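Local structure of separin (Saccharomyces cerevisiae, 5U1T) at residues 817-822 against 833-838; 762-767 against 813-818; 1256-1261 against 1341-1346. The protein cleaves the Scc1 (Mcd1) subunit of cohesin at the onset of anaphase as a caspase-like cysteine protease, held inactive by securin for most of the cell cycle. All coordinates share one frame; numbering follows the deposited sequence.

Interaction 1. Residues 817-822 against 833-838; sequences KELSRI and YRCLHF
Leu819 meets Cys835 through the end of one branch: methyl CD1 rests on the thiol sulfur SG at 3.5 Å, and the same methyl is 4.1 Å from Cys835 CB. The other branch of Leu819 takes a different partner, coming obliquely to the Phe838 ring with Leu819 CD2 and Phe838 CD2 4.4 Å apart. The forked end of leucine suits this place, since two methyls serve two neighbours one turn apart on the facing helix. Leu819 can do so because its CG is anti to the backbone N (chi1 153°), which carries the fork toward residues 833-838. A cysteine opposite is short enough to let the methyl come in close to its helix, yet its sulfur is broad and polarisable enough to give a good apolar surface.

A second shell closes round these three. Helix 782-805 supplies Phe796 against Leu819 and Phe797 against Cys835, and Phe797 also stacks on the ring of Phe838. Away from this seam helix 809-825 is mixed in character: Arg821 NH1 forms a salt bridge with Glu818 OE1 at 2.7 Å, while Ile822 CD1 lies over a face of the guanidinium, 3.7 Å above its plane. Glu818 OE1 also takes a hydrogen bond from an aromatic side chain of another protein's chain, probably securin.

Helices 809-825 and 829-845 follow each other closely in the chain and form a helical hairpin. Along these six-residue segments its seam consists of buried apolar groups and rests on shape and exclusion of water; directional bonding between the helices is found elsewhere, at Glu813 OE1 and Tyr842 OH.

Interaction 2. Residues 762-767 against 813-818; sequences DCRKAQ and EFYSKE
Tyr815 reaches across to Arg764, its phenolic OH lying 3.6 Å from Arg764 CD and 4.1 Å from NE, with ring and guanidinium planes 50° apart. This is the close part of the contact. Arg764 gets there by folding, its chain bent at chi2 (-80°) and chi3 (-53°), and Gln767 CB sits in plane at the guanidinium edge. Phe814 CD1 flanks the tyrosine ring, 3.9 Å above one face. Tyrosine suits the spot because a long flat group can bridge backbones whose nearest CA atoms, those of Arg764 and Tyr815, are 11.8 Å apart.

The polar ends are engaged by another protein's chain, probably securin: Arg764 NE bonds to its backbone and Tyr815 OH to one of its acidic side chains. Elsewhere the fit between the segments is loose, for Gln767 OE1 only approaches Tyr815 CE1, at 4.5 Å.

Helix 782-805 intervenes in sequence between helices 756-775 and 809-825, and Gln767 packs on its Phe796 and Leu799. Such neighbouring of alternate helices is consistent with an alpha-alpha superhelix, here offering a surface to a bound partner chain.

Interaction 3. Residues 1256-1261 against 1341-1346; sequences EKFKDK and EQIKKY
Phe1258, Gln1342 and Lys1261 carry this contact between two antiparallel helices, 1252-1269 and 1332-1347, within the C50 peptidase region. The segment axes run at 173° to each other and come no closer than 10.8 Å, a spacing that a phenylalanine ring and the stems of glutamine and lysine fill.

Phe1258 does this from the inner side. Its CG is anti to the backbone N (chi1 178°), which swings the ring toward the partner helix, where CE1 reaches Gln1342 CB at 3.7 Å; the methylene lies at the ring edge, near its plane. Phe1258 CE1 also touches Ile1343 CG1 at 4.3 Å. A phenylalanine fits here because the ring is buried, with Ile1290 and Leu1294 of helix 1287-1294 packed against it.

Gln1342 has a mixed part to play, its aliphatic stem serving the ring and its amide turning outward to Lys1261. A bend at its second torsion brings the amide round, its plane only 18° from that of the Phe1258 ring. With an alanine here CB would still meet the ring, but the methylenes of Lys1261 would probably lose their packing partner, leaving a gap at the rim and that chain freer to swing.

Lysine is apt at this partly exposed edge: its hydrocarbon part packs while its ammonium can stay near water. The charged ends of Lys1261, Lys1345 and Glu1341 are not in contact, and water would probably screen them from one another. Lys1261 crosses Gln1342 at about a right angle, and their closest atoms are Lys1261 CG and Gln1342 OE1, 3.6 Å apart.

In the fold
Interactions 1 and 2 are neighbours, their centres about 12 Å apart, and share helix 809-825: it faces helix 829-845 through Leu819 and helix 756-775 through Tyr815, with Lys817 and Glu818 common to both segments. Helix 782-805 touches both contacts, its Phe796 meeting Leu819 in one and Gln767 in the other. Interaction 3 is remote, its centre about 67 Å from that of interaction 1 and about 65 Å from that of interaction 2; the nearest atoms of interactions 2 and 3 are still about 51 Å apart. All three lie away from Cys1497, the probable catalytic residue, and the other protein's chain touches interactions 1 and 2 but not interaction 3.

Interaction 1. Residues 817-822 against 833-838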
# COMPACT_ATOMS: atom_id res chain seq x y z
N LYS A 817 3.70 19.83 -0.90
CA LYS A 817 2.44 20.39 -1.36
C LYS A 817 1.52 19.35 -2.01
O LYS A 817 0.32 19.34 -1.77
CB LYS A 817 2.72 21.54 -2.32
CG LYS A 817 3.10 22.82 -1.61
CD LYS A 817 3.80 23.79 -2.55
CE LYS A 817 4.37 24.98 -1.79
NZ LYS A 817 5.04 25.97 -2.71
N GLU A 818 2.08 18.46 -2.83
CA GLU A 818 1.25 17.44 -3.44
C GLU A 818 0.69 16.52 -2.38
O GLU A 818 -0.47 16.16 -2.41
CB GLU A 818 2.05 16.64 -4.47
CG GLU A 818 2.21 17.34 -5.81
CD GLU A 818 0.88 17.57 -6.50
OE1 GLU A 818 0.15 16.56 -6.72
OE2 GLU A 818 0.54 18.74 -6.81
N LEU A 819 1.52 16.16 -1.40
CA LEU A 819 1.09 15.21 -0.38
C LEU A 819 0.01 15.83 0.48
O LEU A 819 -1.01 15.20 0.77
CB LEU A 819 2.28 14.78 0.48
CG LEU A 819 2.01 14.32 1.92
CD1 LEU A 819 1.22 13.05 1.92
CD2 LEU A 819 3.32 14.12 2.64
N SER A 820 0.25 17.07 0.89
CA SER A 820 -0.67 17.79 1.75
C SER A 820 -2.08 17.80 1.14
O SER A 820 -3.08 17.53 1.82
CB SER A 820 -0.17 19.21 1.97
OG SER A 820 -0.80 19.82 3.07
N ARG A 821 -2.12 18.10 -0.15
CA ARG A 821 -3.34 18.17 -0.93
C ARG A 821 -4.14 16.88 -0.83
O ARG A 821 -5.33 16.88 -0.49
CB ARG A 821 -2.99 18.47 -2.39
CG ARG A 821 -4.12 18.99 -3.25
CD ARG A 821 -3.71 19.01 -4.71
NE ARG A 821 -4.07 17.77 -5.40
CZ ARG A 821 -3.35 17.22 -6.37
NH1 ARG A 821 -2.22 17.80 -6.75
NH2 ARG A 821 -3.75 16.09 -6.96
N ILE A 822 -3.47 15.77 -1.13
CA ILE A 822 -4.06 14.45 -1.07
C ILE A 822 -4.61 14.12 0.33
O ILE A 822 -5.75 13.69 0.45
CB ILE A 822 -3.03 13.39 -1.50
CG1 ILE A 822 -3.05 13.19 -3.01
CG2 ILE A 822 -3.33 12.07 -0.86
CD1 ILE A 822 -2.53 14.35 -3.82
N TYR A 833 -2.84 10.79 10.12
CA TYR A 833 -1.92 11.09 11.21
C TYR A 833 -0.46 11.02 10.76
O TYR A 833 0.27 11.99 10.93
CB TYR A 833 -2.09 10.14 12.41
CG TYR A 833 -1.02 10.46 13.43
CD1 TYR A 833 -1.03 11.68 14.10
CD2 TYR A 833 0.05 9.59 13.66
CE1 TYR A 833 -0.03 12.02 14.98
CE2 TYR A 833 1.05 9.92 14.54
CZ TYR A 833 1.01 11.14 15.20
OH TYR A 833 1.99 11.50 16.09
N ARG A 834 -0.05 9.89 10.20
CA ARG A 834 1.34 9.70 9.82
C ARG A 834 1.82 10.78 8.87
O ARG A 834 2.97 11.24 8.98
CB ARG A 834 1.55 8.33 9.17
CG ARG A 834 1.49 7.17 10.10
CD ARG A 834 2.40 7.34 11.28
NE ARG A 834 2.24 6.23 12.21
CZ ARG A 834 2.96 5.11 12.16
NH1 ARG A 834 3.91 4.97 11.25
NH2 ARG A 834 2.74 4.14 13.04
N CYS A 835 0.96 11.20 7.95
CA CYS A 835 1.35 12.23 7.00
C CYS A 835 1.52 13.58 7.70
O CYS A 835 2.45 14.32 7.42
CB CYS A 835 0.34 12.36 5.87
SG CYS A 835 0.40 11.05 4.67
N LEU A 836 0.60 13.89 8.61
CA LEU A 836 0.71 15.13 9.36
C LEU A 836 1.94 15.14 10.27
O LEU A 836 2.52 16.20 10.51
CB LEU A 836 -0.55 15.38 10.18
CG LEU A 836 -1.75 15.85 9.35
CD1 LEU A 836 -3.00 15.96 10.23
CD2 LEU A 836 -1.43 17.16 8.66
N HIS A 837 2.33 13.96 10.77
CA HIS A 837 3.50 13.84 11.62
C HIS A 837 4.74 14.10 10.80
O HIS A 837 5.65 14.78 11.27
CB HIS A 837 3.58 12.45 12.25
CG HIS A 837 4.90 12.13 12.90
ND1 HIS A 837 5.28 12.67 14.12
CD2 HIS A 837 5.90 11.30 12.53
CE1 HIS A 837 6.46 12.18 14.46
NE2 HIS A 837 6.86 11.35 13.51
N PHE A 838 4.75 13.57 9.58
CA PHE A 838 5.85 13.77 8.65
C PHE A 838 5.96 15.23 8.19
O PHE A 838 7.04 15.81 8.24
CB PHE A 838 5.68 12.87 7.44
CG PHE A 838 6.79 12.99 6.46
CD1 PHE A 838 7.94 12.24 6.60
CD2 PHE A 838 6.69 13.87 5.39
CE1 PHE A 838 8.97 12.34 5.70
CE2 PHE A 838 7.72 13.99 4.48
CZ PHE A 838 8.86 13.22 4.63

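Interaction 2. Residues 762-767 against 813-818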
# COMPACT_ATOMS: atom_id res chain seq x y z
N ASP A 762 13.70 5.16 -8.79
CA ASP A 762 12.89 4.08 -8.25
C ASP A 762 11.56 4.61 -7.73
O ASP A 762 10.50 4.23 -8.22
CB ASP A 762 13.63 3.36 -7.13
CG ASP A 762 14.70 2.44 -7.65
OD1 ASP A 762 14.79 2.23 -8.88
OD2 ASP A 762 15.47 1.91 -6.82
N CYS A 763 11.65 5.49 -6.73
CA CYS A 763 10.51 6.23 -6.20
C CYS A 763 9.52 6.70 -7.25
O CYS A 763 8.32 6.65 -7.03
CB CYS A 763 11.01 7.46 -5.44
SG CYS A 763 10.94 7.28 -3.69
N ARG A 764 10.03 7.17 -8.38
CA ARG A 764 9.17 7.72 -9.42
C ARG A 764 8.48 6.62 -10.22
O ARG A 764 7.37 6.81 -10.71
CB ARG A 764 9.98 8.64 -10.34
CG ARG A 764 10.56 9.88 -9.62
CD ARG A 764 9.53 10.99 -9.43
NE ARG A 764 8.91 11.31 -10.71
CZ ARG A 764 7.71 10.87 -11.07
NH1 ARG A 764 7.23 11.19 -12.27
NH2 ARG A 764 6.98 10.12 -10.24
N LYS A 765 9.13 5.47 -10.35
CA LYS A 765 8.49 4.31 -10.95
C LYS A 765 7.34 3.85 -10.06
O LYS A 765 6.26 3.52 -10.55
CB LYS A 765 9.48 3.18 -11.13
CG LYS A 765 10.58 3.45 -12.11
CD LYS A 765 11.52 2.28 -12.14
CE LYS A 765 12.71 2.58 -13.03
NZ LYS A 765 13.72 1.50 -12.95
N ALA A 766 7.60 3.83 -8.76
CA ALA A 766 6.61 3.43 -7.78
C ALA A 766 5.37 4.31 -7.92
O ALA A 766 4.25 3.82 -7.88
CB ALA A 766 7.17 3.50 -6.39
N GLN A 767 5.58 5.60 -8.10
CA GLN A 767 4.47 6.52 -8.22
C GLN A 767 3.76 6.41 -9.57
O GLN A 767 2.56 6.62 -9.67
CB GLN A 767 4.94 7.95 -8.02
CG GLN A 767 5.15 8.30 -6.60
CD GLN A 767 5.11 9.80 -6.39
OE1 GLN A 767 5.63 10.57 -7.22
NE2 GLN A 767 4.47 10.22 -5.29
N GLU A 813 9.34 21.35 -1.37
CA GLU A 813 8.15 22.16 -1.38
C GLU A 813 7.12 21.57 -2.33
O GLU A 813 5.95 21.52 -2.01
CB GLU A 813 8.47 23.60 -1.78
CG GLU A 813 9.05 24.42 -0.67
CD GLU A 813 8.16 24.48 0.56
OE1 GLU A 813 8.46 23.79 1.55
OE2 GLU A 813 7.17 25.24 0.55
N PHE A 814 7.58 21.11 -3.49
CA PHE A 814 6.65 20.61 -4.50
C PHE A 814 5.92 19.37 -3.99
O PHE A 814 4.69 19.26 -4.06
CB PHE A 814 7.38 20.28 -5.80
CG PHE A 814 6.48 19.73 -6.87
CD1 PHE A 814 6.21 18.36 -6.95
CD2 PHE A 814 5.88 20.58 -7.78
CE1 PHE A 814 5.36 17.85 -7.94
CE2 PHE A 814 5.04 20.08 -8.77
CZ PHE A 814 4.78 18.71 -8.84
N TYR A 815 6.71 18.43 -3.47
CA TYR A 815 6.18 17.16 -3.04
C TYR A 815 5.32 17.31 -1.80
O TYR A 815 4.23 16.74 -1.72
CB TYR A 815 7.32 16.19 -2.81
CG TYR A 815 7.81 15.65 -4.11
CD1 TYR A 815 6.93 15.08 -5.01
CD2 TYR A 815 9.15 15.72 -4.48
CE1 TYR A 815 7.35 14.58 -6.21
CE2 TYR A 815 9.59 15.23 -5.70
CZ TYR A 815 8.67 14.66 -6.56
OH TYR A 815 9.07 14.15 -7.77
N SER A 816 5.79 18.12 -0.86
CA SER A 816 5.07 18.31 0.39
C SER A 816 3.72 18.94 0.08
O SER A 816 2.72 18.61 0.71
CB SER A 816 5.87 19.17 1.39
OG SER A 816 5.76 20.55 1.11
N LYS A 817 3.70 19.83 -0.90
CA LYS A 817 2.44 20.39 -1.36
C LYS A 817 1.52 19.35 -2.01
O LYS A 817 0.32 19.34 -1.77
CB LYS A 817 2.72 21.54 -2.32
CG LYS A 817 3.10 22.82 -1.61
CD LYS A 817 3.80 23.79 -2.55
CE LYS A 817 4.37 24.98 -1.79
NZ LYS A 817 5.04 25.97 -2.71
N GLU A 818 2.08 18.46 -2.83
CA GLU A 818 1.25 17.44 -3.44
C GLU A 818 0.69 16.52 -2.38
O GLU A 818 -0.47 16.16 -2.41
CB GLU A 818 2.05 16.64 -4.47
CG GLU A 818 2.21 17.34 -5.81
CD GLU A 818 0.88 17.57 -6.50
OE1 GLU A 818 0.15 16.56 -6.72
OE2 GLU A 818 0.54 18.74 -6.81

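Interaction 3. Residues 1256-1261 against 1341-1346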
# COMPACT_ATOMS: atom_id res chain seq x y z
N GLU A 1256 60.87 42.16 5.16
CA GLU A 1256 61.88 41.50 5.97
C GLU A 1256 62.54 42.44 6.97
O GLU A 1256 62.88 42.02 8.07
CB GLU A 1256 62.93 40.85 5.08
CG GLU A 1256 62.48 39.49 4.57
CD GLU A 1256 62.22 38.52 5.72
OE1 GLU A 1256 62.95 38.61 6.76
OE2 GLU A 1256 61.30 37.67 5.59
N LYS A 1257 62.72 43.70 6.60
CA LYS A 1257 63.27 44.66 7.54
C LYS A 1257 62.19 44.98 8.58
O LYS A 1257 62.49 45.13 9.77
CB LYS A 1257 63.78 45.94 6.84
CG LYS A 1257 64.85 46.72 7.68
CD LYS A 1257 65.66 47.74 6.84
CE LYS A 1257 66.61 48.64 7.69
NZ LYS A 1257 67.79 47.92 8.28
N PHE A 1258 60.94 45.03 8.16
CA PHE A 1258 59.86 45.23 9.12
C PHE A 1258 59.76 44.08 10.13
O PHE A 1258 59.39 44.28 11.30
CB PHE A 1258 58.50 45.40 8.45
CG PHE A 1258 57.38 45.56 9.44
CD1 PHE A 1258 57.25 46.73 10.16
CD2 PHE A 1258 56.49 44.53 9.67
CE1 PHE A 1258 56.25 46.89 11.08
CE2 PHE A 1258 55.47 44.67 10.60
CZ PHE A 1258 55.34 45.85 11.30
N LYS A 1259 60.09 42.87 9.67
CA LYS A 1259 59.95 41.70 10.51
C LYS A 1259 61.01 41.72 11.63
O LYS A 1259 60.69 41.42 12.79
CB LYS A 1259 60.05 40.42 9.67
CG LYS A 1259 59.62 39.17 10.42
CD LYS A 1259 59.25 38.09 9.46
CE LYS A 1259 60.40 37.18 9.17
NZ LYS A 1259 59.90 35.79 8.99
N ASP A 1260 62.24 42.10 11.28
CA ASP A 1260 63.30 42.27 12.26
C ASP A 1260 62.88 43.25 13.35
O ASP A 1260 63.05 42.99 14.54
CB ASP A 1260 64.58 42.77 11.59
CG ASP A 1260 65.36 41.67 10.89
OD1 ASP A 1260 65.08 40.48 11.13
OD2 ASP A 1260 66.27 42.00 10.11
N LYS A 1261 62.33 44.38 12.92
CA LYS A 1261 61.91 45.44 13.85
C LYS A 1261 60.75 45.01 14.74
O LYS A 1261 60.80 45.12 15.97
CB LYS A 1261 61.54 46.70 13.06
CG LYS A 1261 62.74 47.38 12.41
CD LYS A 1261 63.63 48.01 13.45
CE LYS A 1261 64.64 48.93 12.78
NZ LYS A 1261 65.22 49.98 13.70
N GLU A 1341 55.46 53.86 14.14
CA GLU A 1341 56.66 54.39 13.52
C GLU A 1341 57.07 53.50 12.35
O GLU A 1341 57.16 53.97 11.21
CB GLU A 1341 57.78 54.50 14.56
CG GLU A 1341 59.06 55.17 14.11
CD GLU A 1341 60.16 55.08 15.18
OE1 GLU A 1341 59.85 54.86 16.39
OE2 GLU A 1341 61.36 55.23 14.80
N GLN A 1342 57.29 52.22 12.62
CA GLN A 1342 57.72 51.31 11.56
C GLN A 1342 56.66 51.19 10.44
O GLN A 1342 57.02 51.01 9.27
CB GLN A 1342 58.04 49.93 12.13
CG GLN A 1342 59.24 49.87 13.07
CD GLN A 1342 60.44 50.69 12.59
OE1 GLN A 1342 61.03 50.40 11.54
NE2 GLN A 1342 60.80 51.71 13.36
N ILE A 1343 55.38 51.29 10.77
CA ILE A 1343 54.33 51.19 9.76
C ILE A 1343 54.35 52.46 8.89
O ILE A 1343 54.34 52.36 7.66
CB ILE A 1343 52.92 50.94 10.40
CG1 ILE A 1343 52.85 49.55 11.06
CG2 ILE A 1343 51.81 51.03 9.36
CD1 ILE A 1343 51.61 49.33 11.91
N LYS A 1344 54.41 53.64 9.51
CA LYS A 1344 54.56 54.89 8.75
C LYS A 1344 55.75 54.84 7.80
O LYS A 1344 55.63 55.21 6.63
CB LYS A 1344 54.69 56.08 9.69
CG LYS A 1344 53.35 56.67 10.10
CD LYS A 1344 53.51 57.72 11.19
CE LYS A 1344 52.15 58.24 11.63
NZ LYS A 1344 52.27 59.20 12.75
N LYS A 1345 56.87 54.33 8.28
CA LYS A 1345 58.08 54.23 7.46
C LYS A 1345 57.86 53.32 6.26
O LYS A 1345 58.40 53.55 5.19
CB LYS A 1345 59.26 53.72 8.29
CG LYS A 1345 60.63 53.87 7.63
CD LYS A 1345 61.72 53.22 8.48
CE LYS A 1345 63.11 53.55 7.93
NZ LYS A 1345 64.24 53.08 8.80
N TYR A 1346 57.07 52.28 6.45
CA TYR A 1346 56.85 51.29 5.41
C TYR A 1346 55.92 51.84 4.33
O TYR A 1346 56.23 51.76 3.13
CB TYR A 1346 56.27 50.00 5.98
CG TYR A 1346 55.83 49.07 4.89
CD1 TYR A 1346 56.74 48.24 4.25
CD2 TYR A 1346 54.50 49.05 4.46
CE1 TYR A 1346 56.35 47.40 3.25
CE2 TYR A 1346 54.12 48.23 3.46
CZ TYR A 1346 55.03 47.41 2.85
OH TYR A 1346 54.62 46.57 1.84